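Local coordinates for putative branched-chain amino acid ABC transporter, periplasmic branched-chain amino acid-binding protein (Pseudomonas protegens Pf-5, PDB 4RU0) that probably captures a branched-chain amino acid or related solute in the periplasm and delivers it to an ABC transporter for import, at residues Gln52-Ile64 with Ser324-Val338. Sequence-based numbering, arbitrary orientation.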
# COMPACT_ATOMS: atom_id res chain seq x y z
N GLN A 52 4.19 1.62 -14.91
CA GLN A 52 5.39 1.49 -14.09
C GLN A 52 5.19 0.45 -13.00
O GLN A 52 6.11 -0.31 -12.68
CB GLN A 52 5.77 2.85 -13.49
CG GLN A 52 6.04 3.92 -14.53
CD GLN A 52 6.22 5.29 -13.92
OE1 GLN A 52 7.08 5.48 -13.05
NE2 GLN A 52 5.41 6.25 -14.36
N VAL A 53 3.98 0.41 -12.43
CA VAL A 53 3.64 -0.59 -11.43
C VAL A 53 3.64 -2.01 -12.01
O VAL A 53 4.22 -2.93 -11.43
CB VAL A 53 2.26 -0.32 -10.80
CG1 VAL A 53 1.98 -1.32 -9.69
CG2 VAL A 53 2.18 1.10 -10.26
N TRP A 54 2.97 -2.19 -13.15
CA TRP A 54 2.87 -3.51 -13.76
C TRP A 54 4.24 -4.03 -14.15
O TRP A 54 4.55 -5.21 -13.96
CB TRP A 54 1.94 -3.50 -14.98
CG TRP A 54 0.75 -2.58 -14.90
CD1 TRP A 54 0.25 -1.81 -15.91
CD2 TRP A 54 -0.08 -2.32 -13.75
NE1 TRP A 54 -0.84 -1.09 -15.47
CE2 TRP A 54 -1.06 -1.39 -14.15
CE3 TRP A 54 -0.10 -2.80 -12.43
CZ2 TRP A 54 -2.04 -0.92 -13.28
CZ3 TRP A 54 -1.07 -2.32 -11.57
CH2 TRP A 54 -2.03 -1.40 -12.00
N ALA A 55 5.08 -3.14 -14.68
CA ALA A 55 6.42 -3.49 -15.10
C ALA A 55 7.25 -3.99 -13.92
O ALA A 55 8.12 -4.85 -14.07
CB ALA A 55 7.10 -2.31 -15.76
N GLY A 56 6.97 -3.46 -12.73
CA GLY A 56 7.62 -3.91 -11.51
C GLY A 56 7.21 -5.33 -11.15
O GLY A 56 8.06 -6.16 -10.81
N MSE A 57 5.92 -5.59 -11.20
CA MSE A 57 5.42 -6.91 -10.93
C MSE A 57 5.92 -7.89 -11.95
O MSE A 57 6.38 -8.98 -11.59
CB MSE A 57 3.91 -6.81 -11.01
CG MSE A 57 3.28 -6.43 -9.68
SE MSE A 57 1.38 -6.07 -9.95
CE MSE A 57 0.79 -7.30 -8.57
N ILE A 58 5.86 -7.53 -13.22
CA ILE A 58 6.29 -8.45 -14.24
C ILE A 58 7.78 -8.79 -14.14
O ILE A 58 8.14 -9.95 -14.16
CB ILE A 58 5.95 -7.92 -15.64
CG1 ILE A 58 4.44 -7.87 -15.84
CG2 ILE A 58 6.56 -8.79 -16.71
CD1 ILE A 58 3.98 -6.92 -16.91
N ASP A 59 8.63 -7.79 -13.96
CA ASP A 59 10.06 -8.04 -13.95
C ASP A 59 10.42 -8.92 -12.79
O ASP A 59 11.24 -9.81 -12.92
CB ASP A 59 10.88 -6.75 -13.97
CG ASP A 59 10.74 -6.00 -15.26
OD1 ASP A 59 11.09 -4.81 -15.33
OD2 ASP A 59 10.29 -6.61 -16.24
N TYR A 60 9.81 -8.68 -11.64
CA TYR A 60 10.08 -9.54 -10.49
C TYR A 60 9.62 -10.97 -10.73
O TYR A 60 10.27 -11.91 -10.27
CB TYR A 60 9.55 -8.97 -9.19
CG TYR A 60 9.97 -9.80 -8.01
CD1 TYR A 60 11.29 -9.86 -7.62
CD2 TYR A 60 9.07 -10.55 -7.32
CE1 TYR A 60 11.69 -10.62 -6.55
CE2 TYR A 60 9.46 -11.33 -6.25
CZ TYR A 60 10.77 -11.36 -5.87
OH TYR A 60 11.16 -12.13 -4.82
N LEU A 61 8.49 -11.13 -11.41
CA LEU A 61 7.99 -12.47 -11.73
C LEU A 61 8.91 -13.14 -12.75
O LEU A 61 9.19 -14.33 -12.66
CB LEU A 61 6.56 -12.41 -12.28
CG LEU A 61 5.43 -12.00 -11.31
CD1 LEU A 61 4.10 -11.92 -12.05
CD2 LEU A 61 5.34 -12.95 -10.14
N ASN A 62 9.36 -12.35 -13.72
CA ASN A 62 10.31 -12.82 -14.72
C ASN A 62 11.59 -13.32 -14.06
O ASN A 62 12.08 -14.41 -14.36
CB ASN A 62 10.62 -11.71 -15.72
CG ASN A 62 10.57 -12.19 -17.16
OD1 ASN A 62 10.91 -13.34 -17.46
ND2 ASN A 62 10.15 -11.31 -18.06
N TYR A 63 12.10 -12.49 -13.15
CA TYR A 63 13.31 -12.80 -12.38
C TYR A 63 13.20 -14.12 -11.63
O TYR A 63 14.10 -14.95 -11.69
CB TYR A 63 13.60 -11.65 -11.40
CG TYR A 63 14.65 -11.98 -10.36
CD1 TYR A 63 16.00 -11.84 -10.64
CD2 TYR A 63 14.28 -12.44 -9.10
CE1 TYR A 63 16.96 -12.14 -9.69
CE2 TYR A 63 15.23 -12.75 -8.15
CZ TYR A 63 16.57 -12.60 -8.45
OH TYR A 63 17.51 -12.90 -7.49
N ILE A 64 12.09 -14.31 -10.92
CA ILE A 64 11.87 -15.52 -10.13
C ILE A 64 11.93 -16.79 -11.00
O ILE A 64 12.49 -17.80 -10.59
CB ILE A 64 10.52 -15.47 -9.39
CG1 ILE A 64 10.58 -14.41 -8.28
CG2 ILE A 64 10.17 -16.82 -8.79
CD1 ILE A 64 11.54 -14.75 -7.16
N SER A 324 11.31 4.21 -9.49
CA SER A 324 10.20 5.08 -9.19
C SER A 324 9.31 4.40 -8.20
O SER A 324 9.25 3.19 -8.17
CB SER A 324 9.43 5.47 -10.45
OG SER A 324 8.41 4.54 -10.77
N VAL A 325 8.62 5.17 -7.39
CA VAL A 325 7.83 4.63 -6.29
C VAL A 325 6.77 3.67 -6.84
O VAL A 325 6.46 2.66 -6.26
CB VAL A 325 7.27 5.75 -5.38
CG1 VAL A 325 6.26 5.26 -4.36
CG2 VAL A 325 8.39 6.50 -4.70
N TYR A 326 6.24 4.02 -8.00
CA TYR A 326 5.32 3.19 -8.69
C TYR A 326 5.94 1.85 -9.08
O TYR A 326 5.34 0.81 -8.88
CB TYR A 326 4.85 3.93 -9.93
CG TYR A 326 3.97 5.10 -9.62
CD1 TYR A 326 2.99 5.01 -8.67
CD2 TYR A 326 4.11 6.30 -10.28
CE1 TYR A 326 2.17 6.07 -8.37
CE2 TYR A 326 3.30 7.38 -10.00
CZ TYR A 326 2.32 7.25 -9.04
OH TYR A 326 1.49 8.30 -8.74
N TYR A 327 7.16 1.87 -9.59
CA TYR A 327 7.85 0.65 -9.96
C TYR A 327 8.10 -0.22 -8.75
O TYR A 327 8.01 -1.42 -8.81
CB TYR A 327 9.16 0.95 -10.70
CG TYR A 327 9.87 -0.27 -11.18
CD1 TYR A 327 10.58 -1.07 -10.32
CD2 TYR A 327 9.80 -0.65 -12.51
CE1 TYR A 327 11.21 -2.20 -10.75
CE2 TYR A 327 10.44 -1.78 -12.96
CZ TYR A 327 11.14 -2.55 -12.07
OH TYR A 327 11.78 -3.68 -12.50
N ASN A 328 8.45 0.41 -7.65
CA ASN A 328 8.81 -0.31 -6.45
C ASN A 328 7.61 -0.89 -5.72
O ASN A 328 7.73 -1.89 -5.02
CB ASN A 328 9.60 0.60 -5.51
CG ASN A 328 10.96 0.98 -6.07
OD1 ASN A 328 11.21 0.83 -7.27
ND2 ASN A 328 11.84 1.47 -5.20
N SER A 329 6.45 -0.27 -5.90
CA SER A 329 5.22 -0.83 -5.35
C SER A 329 4.92 -2.13 -6.08
O SER A 329 4.44 -3.09 -5.48
CB SER A 329 4.06 0.15 -5.46
OG SER A 329 3.71 0.39 -6.81
N GLY A 330 5.21 -2.15 -7.38
CA GLY A 330 5.05 -3.36 -8.17
C GLY A 330 5.94 -4.47 -7.65
O GLY A 330 5.51 -5.62 -7.55
N LEU A 331 7.18 -4.12 -7.32
CA LEU A 331 8.13 -5.08 -6.78
C LEU A 331 7.67 -5.66 -5.45
O LEU A 331 7.77 -6.86 -5.21
CB LEU A 331 9.51 -4.43 -6.62
CG LEU A 331 10.21 -3.98 -7.90
CD1 LEU A 331 11.51 -3.27 -7.58
CD2 LEU A 331 10.46 -5.17 -8.82
N VAL A 332 7.15 -4.80 -4.58
CA VAL A 332 6.74 -5.22 -3.25
C VAL A 332 5.41 -5.98 -3.32
O VAL A 332 5.20 -6.96 -2.60
CB VAL A 332 6.65 -4.01 -2.29
CG1 VAL A 332 5.88 -4.37 -1.03
CG2 VAL A 332 8.05 -3.53 -1.95
N ASN A 333 4.53 -5.52 -4.20
CA ASN A 333 3.25 -6.19 -4.43
C ASN A 333 3.46 -7.64 -4.89
O ASN A 333 2.80 -8.55 -4.42
CB ASN A 333 2.43 -5.43 -5.47
CG ASN A 333 0.94 -5.58 -5.28
OD1 ASN A 333 0.47 -5.74 -4.15
ND2 ASN A 333 0.19 -5.54 -6.38
N ALA A 334 4.40 -7.82 -5.81
CA ALA A 334 4.68 -9.14 -6.38
C ALA A 334 5.39 -10.05 -5.39
O ALA A 334 5.14 -11.25 -5.35
CB ALA A 334 5.50 -9.00 -7.65
N ALA A 335 6.27 -9.47 -4.58
CA ALA A 335 7.07 -10.25 -3.64
C ALA A 335 6.21 -10.85 -2.53
O ALA A 335 6.45 -11.97 -2.07
CB ALA A 335 8.17 -9.40 -3.05
N VAL A 336 5.21 -10.09 -2.10
CA VAL A 336 4.31 -10.52 -1.03
C VAL A 336 3.58 -11.79 -1.44
O VAL A 336 3.51 -12.75 -0.68
CB VAL A 336 3.30 -9.42 -0.67
CG1 VAL A 336 2.18 -9.96 0.20
CG2 VAL A 336 4.00 -8.28 0.03
N ALA A 337 3.04 -11.78 -2.65
CA ALA A 337 2.34 -12.94 -3.18
C ALA A 337 3.30 -14.12 -3.32
O ALA A 337 2.97 -15.25 -2.94
CB ALA A 337 1.70 -12.60 -4.50
N VAL A 338 4.48 -13.86 -3.87
CA VAL A 338 5.51 -14.88 -4.07
C VAL A 338 5.91 -15.56 -2.76
O VAL A 338 6.00 -16.78 -2.69
CB VAL A 338 6.77 -14.30 -4.75
CG1 VAL A 338 7.93 -15.26 -4.65
CG2 VAL A 338 6.47 -13.97 -6.20
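One face of the Y327 ring lies over G56, whose CA stands 3.8 Å from the centroid of that ring and only 12° off its normal, a CH-pi contact; D59 OD1 meets the ring's edge in plane. The Y60 ring carries I64 CG1 over one face and enters as a knob among L331, A334, A335 and V338. Beside the Y327 ring, helices 47-67 and 325-348 of the periplasmic binding protein fold pack glycine on glycine, G56 CA lying 4.3 Å from G330 CA. A CB placed on either glycine would collide with a carbonyl oxygen across the contact, Y327 O for G56 and V53 O for G330, which fits the 6.5 Å closest approach of the axes of segments 52-64 and 325-338. G330 CA also points a CA-H at V53 O (3.4 Å).

With CG anti to the backbone N (chi1 -176°), the Y327 ring extends across, and OH donates to the anti lone pair of D59 OD1 at 3.1 Å; D59 OD2 is held separately by D315 N. A phenylalanine in place of Y327 would probably leave D59 OD1 without this donor. The side chain of V53 lies about 5 Å from the bound pentaoxaheptadecane, so this end of the buried interface approaches the ligand. At the N-cap, S324 OG accepts from Y327 N and donates to Q52 OE1 at 2.8 Å, tilted 20° from the carbonyl plane.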